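Local coordinates for protein acyl-CoA dehydrogenase FadE3 (Mycobacterium smegmatis, PDB 4IV6) that belongs to the acyl-CoA dehydrogenase family of flavoproteins and binds dihydroflavine-adenine dinucleotide between two of its subunits, at residues Leu126-Gly131 / Gly153-Ile158. Numbering follows the deposited sequence.
Sequences LTEPGG and GSKTWI. With FDA (dihydroflavine-adenine dinucleotide), chain D.
The E128 carboxylate lies with one face under the carbonyl of S154, whose O sits almost straight above E128 CD at 3.3 Å. At its edge, K155 NZ takes the anti lone pair of OE2 in a 2.7 Å salt bridge. A water that donates to E128 OE1 (2.7 Å) and also bonds S154 OG sits well above the carboxylate plane, on the side of S154 O. T140 OG1 also binds OE2 and R139 N binds OE1, which should fix the rotation of the group. The second flat group, the W157 indole, carries the flavin methyl C8M 3.7 Å above one face, towards the rim, and meets the ring of Y344 of the second subunit edge-to-face.

K155 bends early (chi2 -61°) and then runs extended past the carbonyl of T127, leaving NZ to bridge the carboxylate and L126 O, above that carbonyl's plane; M170 O is a third acceptor. The segments are joined directly through their backbones by T156 N, which donates to T127 O (3.0 Å), also from above the carbonyl plane. T156 CG2 rests against P129 N and CA, while the ring carbons CG and CD of P129 lie on S154 OG, CG at 3.4 Å.

L126 and T127 of the loop hold the flavin by three hydrogen bonds. T127 N points nearly straight at FDA O2 (2.9 Å, 171°), and L126 N is a second donor to that oxygen. With T127 OG1 turned beside its own backbone N (chi1 -61°), it receives FDA N1 at 2.8 Å. From the other segment, I158 CD1 packs against FDA O2 and C2.

Residues 126-131 leave strand 122-125 and close in a type I turn, E128 to G131, whose P129 O is bound by R271 and Y344 of the second subunit. Residues 153-158 lie on strand 148-159 of the middle domain, antiparallel to strand 211-216, where W157 and I158 form a G1 bulge opposite C212.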
ATOM      1  N   LEU B 126      27.869 -10.861  14.679  1.00 14.48           N
ATOM      2  CA  LEU B 126      28.249 -10.534  13.305  1.00 14.63           C
ATOM      3  C   LEU B 126      28.388  -9.026  13.116  1.00 13.70           C
ATOM      4  O   LEU B 126      29.388  -8.569  12.607  1.00 13.71           O
ATOM      5  CB  LEU B 126      27.210 -11.020  12.299  1.00 15.75           C
ATOM      6  CG  LEU B 126      26.736 -12.468  12.261  1.00 17.62           C
ATOM      7  CD1 LEU B 126      26.023 -12.796  10.963  1.00 18.37           C
ATOM      8  CD2 LEU B 126      27.864 -13.420  12.448  1.00 18.27           C
ATOM      9  N   THR B 127      27.360  -8.278  13.526  1.00 13.38           N
ATOM     10  CA  THR B 127      27.238  -6.864  13.234  1.00 13.13           C
ATOM     11  C   THR B 127      28.364  -6.039  13.829  1.00 13.00           C
ATOM     12  O   THR B 127      28.726  -6.202  14.988  1.00 12.82           O
ATOM     13  CB  THR B 127      25.860  -6.358  13.690  1.00 13.09           C
ATOM     14  OG1 THR B 127      24.844  -7.081  12.965  1.00 13.00           O
ATOM     15  CG2 THR B 127      25.695  -4.866  13.451  1.00 12.86           C
ATOM     16  N   GLU B 128      28.918  -5.158  13.000  1.00 13.05           N
ATOM     17  CA  GLU B 128      29.941  -4.226  13.418  1.00 13.36           C
ATOM     18  C   GLU B 128      29.380  -2.808  13.442  1.00 13.70           C
ATOM     19  O   GLU B 128      28.450  -2.518  12.704  1.00 13.59           O
ATOM     20  CB  GLU B 128      31.130  -4.282  12.445  1.00 13.70           C
ATOM     21  CG  GLU B 128      31.771  -5.659  12.338  1.00 13.88           C
ATOM     22  CD  GLU B 128      33.264  -5.717  12.637  1.00 13.75           C
ATOM     23  OE1 GLU B 128      33.971  -4.695  12.483  1.00 13.48           O
ATOM     24  OE2 GLU B 128      33.719  -6.833  12.965  1.00 13.35           O
ATOM     25  N   PRO B 129      29.969  -1.902  14.237  1.00 14.24           N
ATOM     26  CA  PRO B 129      29.495  -0.506  14.210  1.00 14.50           C
ATOM     27  C   PRO B 129      29.499   0.090  12.799  1.00 14.47           C
ATOM     28  O   PRO B 129      28.593   0.851  12.455  1.00 14.47           O
ATOM     29  CB  PRO B 129      30.491   0.244  15.121  1.00 15.28           C
ATOM     30  CG  PRO B 129      31.175  -0.794  15.903  1.00 15.13           C
ATOM     31  CD  PRO B 129      31.045  -2.108  15.216  1.00 14.69           C
ATOM     32  N   GLY B 130      30.498  -0.275  11.999  1.00 14.10           N
ATOM     33  CA  GLY B 130      30.628   0.210  10.613  1.00 14.75           C
ATOM     34  C   GLY B 130      29.678  -0.421   9.599  1.00 14.55           C
ATOM     35  O   GLY B 130      29.574   0.062   8.465  1.00 15.32           O
ATOM     36  N   GLY B 131      28.977  -1.471  10.005  1.00 13.88           N
ATOM     37  CA  GLY B 131      27.959  -2.130   9.148  1.00 13.80           C
ATOM     38  C   GLY B 131      27.525  -3.522   9.610  1.00 13.61           C
ATOM     39  O   GLY B 131      28.349  -4.415   9.934  1.00 13.53           O
ATOM     40  N   GLY B 153      39.038  -5.855  17.736  1.00 13.42           N
ATOM     41  CA  GLY B 153      37.996  -5.234  16.979  1.00 13.32           C
ATOM     42  C   GLY B 153      36.769  -4.907  17.804  1.00 13.88           C
ATOM     43  O   GLY B 153      36.849  -4.748  19.035  1.00 14.45           O
ATOM     44  N   SER B 154      35.633  -4.773  17.134  1.00 13.64           N
ATOM     45  CA  SER B 154      34.380  -4.464  17.840  1.00 13.90           C
ATOM     46  C   SER B 154      33.164  -4.983  17.084  1.00 13.43           C
ATOM     47  O   SER B 154      33.193  -5.099  15.861  1.00 13.40           O
ATOM     48  CB  SER B 154      34.219  -2.974  18.101  1.00 14.38           C
ATOM     49  OG  SER B 154      34.100  -2.282  16.864  1.00 15.24           O
ATOM     50  N   LYS B 155      32.119  -5.284  17.850  1.00 13.08           N
ATOM     51  CA  LYS B 155      30.793  -5.654  17.328  1.00 12.88           C
ATOM     52  C   LYS B 155      29.777  -4.780  18.048  1.00 13.06           C
ATOM     53  O   LYS B 155      30.062  -4.229  19.100  1.00 13.46           O
ATOM     54  CB  LYS B 155      30.488  -7.121  17.601  1.00 12.48           C
ATOM     55  CG  LYS B 155      31.424  -8.140  16.954  1.00 12.07           C
ATOM     56  CD  LYS B 155      31.417  -8.072  15.437  1.00 11.84           C
ATOM     57  CE  LYS B 155      32.131  -9.251  14.809  1.00 11.86           C
ATOM     58  NZ  LYS B 155      32.233  -9.084  13.342  1.00 12.04           N
ATOM     59  N   THR B 156      28.593  -4.630  17.485  1.00 13.12           N
ATOM     60  CA  THR B 156      27.547  -3.944  18.201  1.00 13.53           C
ATOM     61  C   THR B 156      26.180  -4.513  17.870  1.00 13.89           C
ATOM     62  O   THR B 156      26.039  -5.323  16.945  1.00 13.47           O
ATOM     63  CB  THR B 156      27.587  -2.444  17.963  1.00 14.11           C
ATOM     64  OG1 THR B 156      26.833  -1.783  18.985  1.00 14.71           O
ATOM     65  CG2 THR B 156      27.039  -2.077  16.575  1.00 13.84           C
ATOM     66  N   TRP B 157      25.200  -4.095  18.664  1.00 14.70           N
ATOM     67  CA  TRP B 157      23.840  -4.639  18.652  1.00 15.29           C
ATOM     68  C   TRP B 157      23.806  -6.127  18.932  1.00 15.32           C
ATOM     69  O   TRP B 157      22.939  -6.835  18.415  1.00 16.03           O
ATOM     70  CB  TRP B 157      23.122  -4.355  17.303  1.00 15.54           C
ATOM     71  CG  TRP B 157      22.744  -2.952  17.096  1.00 16.17           C
ATOM     72  CD1 TRP B 157      23.157  -2.128  16.073  1.00 16.30           C
ATOM     73  CD2 TRP B 157      21.843  -2.177  17.894  1.00 17.31           C
ATOM     74  NE1 TRP B 157      22.587  -0.888  16.209  1.00 16.82           N
ATOM     75  CE2 TRP B 157      21.766  -0.896  17.312  1.00 17.85           C
ATOM     76  CE3 TRP B 157      21.103  -2.437  19.052  1.00 18.32           C
ATOM     77  CZ2 TRP B 157      20.996   0.125  17.870  1.00 18.76           C
ATOM     78  CZ3 TRP B 157      20.321  -1.428  19.600  1.00 19.19           C
ATOM     79  CH2 TRP B 157      20.270  -0.167  19.006  1.00 19.57           C
ATOM     80  N   ILE B 158      24.701  -6.623  19.776  1.00 14.89           N
ATOM     81  CA  ILE B 158      24.733  -8.056  20.015  1.00 14.78           C
ATOM     82  C   ILE B 158      23.770  -8.422  21.139  1.00 15.91           C
ATOM     83  O   ILE B 158      23.985  -8.075  22.300  1.00 15.98           O
ATOM     84  CB  ILE B 158      26.162  -8.567  20.281  1.00 14.16           C
ATOM     85  CG1 ILE B 158      27.097  -8.180  19.111  1.00 13.27           C
ATOM     86  CG2 ILE B 158      26.151 -10.086  20.521  1.00 14.43           C
ATOM     87  CD1 ILE B 158      26.519  -8.466  17.721  1.00 13.21           C
TER
HETATM   88  PA  FDA D 401      23.217  -0.722   7.296  1.00 14.23           P
HETATM   89  O1A FDA D 401      23.855  -1.940   6.676  1.00 15.33           O
HETATM   90  O2A FDA D 401      24.057   0.462   7.689  1.00 14.80           O
HETATM   91  O5B FDA D 401      22.048  -0.235   6.315  1.00 14.37           O
HETATM   92  C5B FDA D 401      21.352   1.022   6.482  1.00 13.47           C
HETATM   93  C4B FDA D 401      20.240   1.120   5.423  1.00 13.23           C
HETATM   94  O4B FDA D 401      20.762   0.917   4.095  1.00 12.66           O
HETATM   95  C3B FDA D 401      19.190   0.044   5.593  1.00 12.76           C
HETATM   96  O3B FDA D 401      17.930   0.529   5.080  1.00 12.39           O
HETATM   97  C2B FDA D 401      19.744  -1.078   4.741  1.00 12.90           C
HETATM   98  O2B FDA D 401      18.775  -2.027   4.306  1.00 12.76           O
HETATM   99  C1B FDA D 401      20.243  -0.288   3.555  1.00 12.61           C
HETATM  100  N9A FDA D 401      21.286  -0.997   2.766  1.00 13.42           N
HETATM  101  C8A FDA D 401      22.557  -1.225   3.165  1.00 12.79           C
HETATM  102  N7A FDA D 401      23.247  -1.849   2.191  1.00 13.20           N
HETATM  103  C5A FDA D 401      22.390  -2.029   1.157  1.00 13.13           C
HETATM  104  C6A FDA D 401      22.452  -2.620  -0.170  1.00 13.43           C
HETATM  105  N6A FDA D 401      23.598  -3.157  -0.594  1.00 14.22           N
HETATM  106  N1A FDA D 401      21.357  -2.628  -0.962  1.00 13.64           N
HETATM  107  C2A FDA D 401      20.213  -2.058  -0.549  1.00 13.53           C
HETATM  108  N3A FDA D 401      20.069  -1.495   0.671  1.00 12.71           N
HETATM  109  C4A FDA D 401      21.110  -1.442   1.528  1.00 12.82           C
HETATM  110  N1  FDA D 401      23.390  -8.345  14.978  1.00 15.09           N
HETATM  111  C2  FDA D 401      24.097  -9.378  15.427  1.00 14.85           C
HETATM  112  O2  FDA D 401      25.147  -9.691  14.836  1.00 14.29           O
HETATM  113  N3  FDA D 401      23.714 -10.094  16.499  1.00 15.31           N
HETATM  114  C4  FDA D 401      22.620  -9.836  17.216  1.00 15.19           C
HETATM  115  O4  FDA D 401      22.324 -10.522  18.232  1.00 14.92           O
HETATM  116  C4X FDA D 401      21.763  -8.721  16.765  1.00 14.68           C
HETATM  117  N5  FDA D 401      20.646  -8.338  17.418  1.00 14.90           N
HETATM  118  C5X FDA D 401      20.157  -7.086  17.229  1.00 13.83           C
HETATM  119  C6  FDA D 401      19.289  -6.496  18.154  1.00 13.99           C
HETATM  120  C7  FDA D 401      18.755  -5.224  17.946  1.00 14.41           C
HETATM  121  C7M FDA D 401      17.848  -4.588  18.969  1.00 14.88           C
HETATM  122  C8  FDA D 401      19.077  -4.519  16.769  1.00 14.87           C
HETATM  123  C8M FDA D 401      18.545  -3.142  16.447  1.00 15.57           C
HETATM  124  C9  FDA D 401      19.943  -5.100  15.856  1.00 14.53           C
HETATM  125  C9A FDA D 401      20.504  -6.368  16.080  1.00 14.02           C
HETATM  126  N10 FDA D 401      21.411  -6.905  15.142  1.00 14.95           N
HETATM  127  C10 FDA D 401      22.241  -7.955  15.593  1.00 14.81           C
HETATM  128  C1' FDA D 401      22.008  -5.968  14.183  1.00 15.16           C
HETATM  129  C2' FDA D 401      21.215  -6.071  12.898  1.00 17.03           C
HETATM  130  O2' FDA D 401      21.398  -7.344  12.278  1.00 16.09           O
HETATM  131  C3' FDA D 401      21.654  -4.937  11.972  1.00 18.50           C
HETATM  132  O3' FDA D 401      21.060  -3.732  12.446  1.00 21.52           O
HETATM  133  C4' FDA D 401      21.250  -5.146  10.531  1.00 19.76           C
HETATM  134  O4' FDA D 401      22.218  -6.059   9.988  1.00 21.66           O
HETATM  135  C5' FDA D 401      21.334  -3.843   9.715  1.00 19.48           C
HETATM  136  O5' FDA D 401      22.598  -3.259   9.934  1.00 18.68           O
HETATM  137  P   FDA D 401      22.910  -1.706   9.940  1.00 18.24           P
HETATM  138  O1P FDA D 401      24.424  -1.661   9.992  1.00 17.93           O
HETATM  139  O2P FDA D 401      22.127  -1.047  11.022  1.00 21.26           O
HETATM  140  O3P FDA D 401      22.317  -1.233   8.516  1.00 16.43           O
HETATM  141  O   HOH W   1      34.693  -2.866  14.276  1.00 17.59           O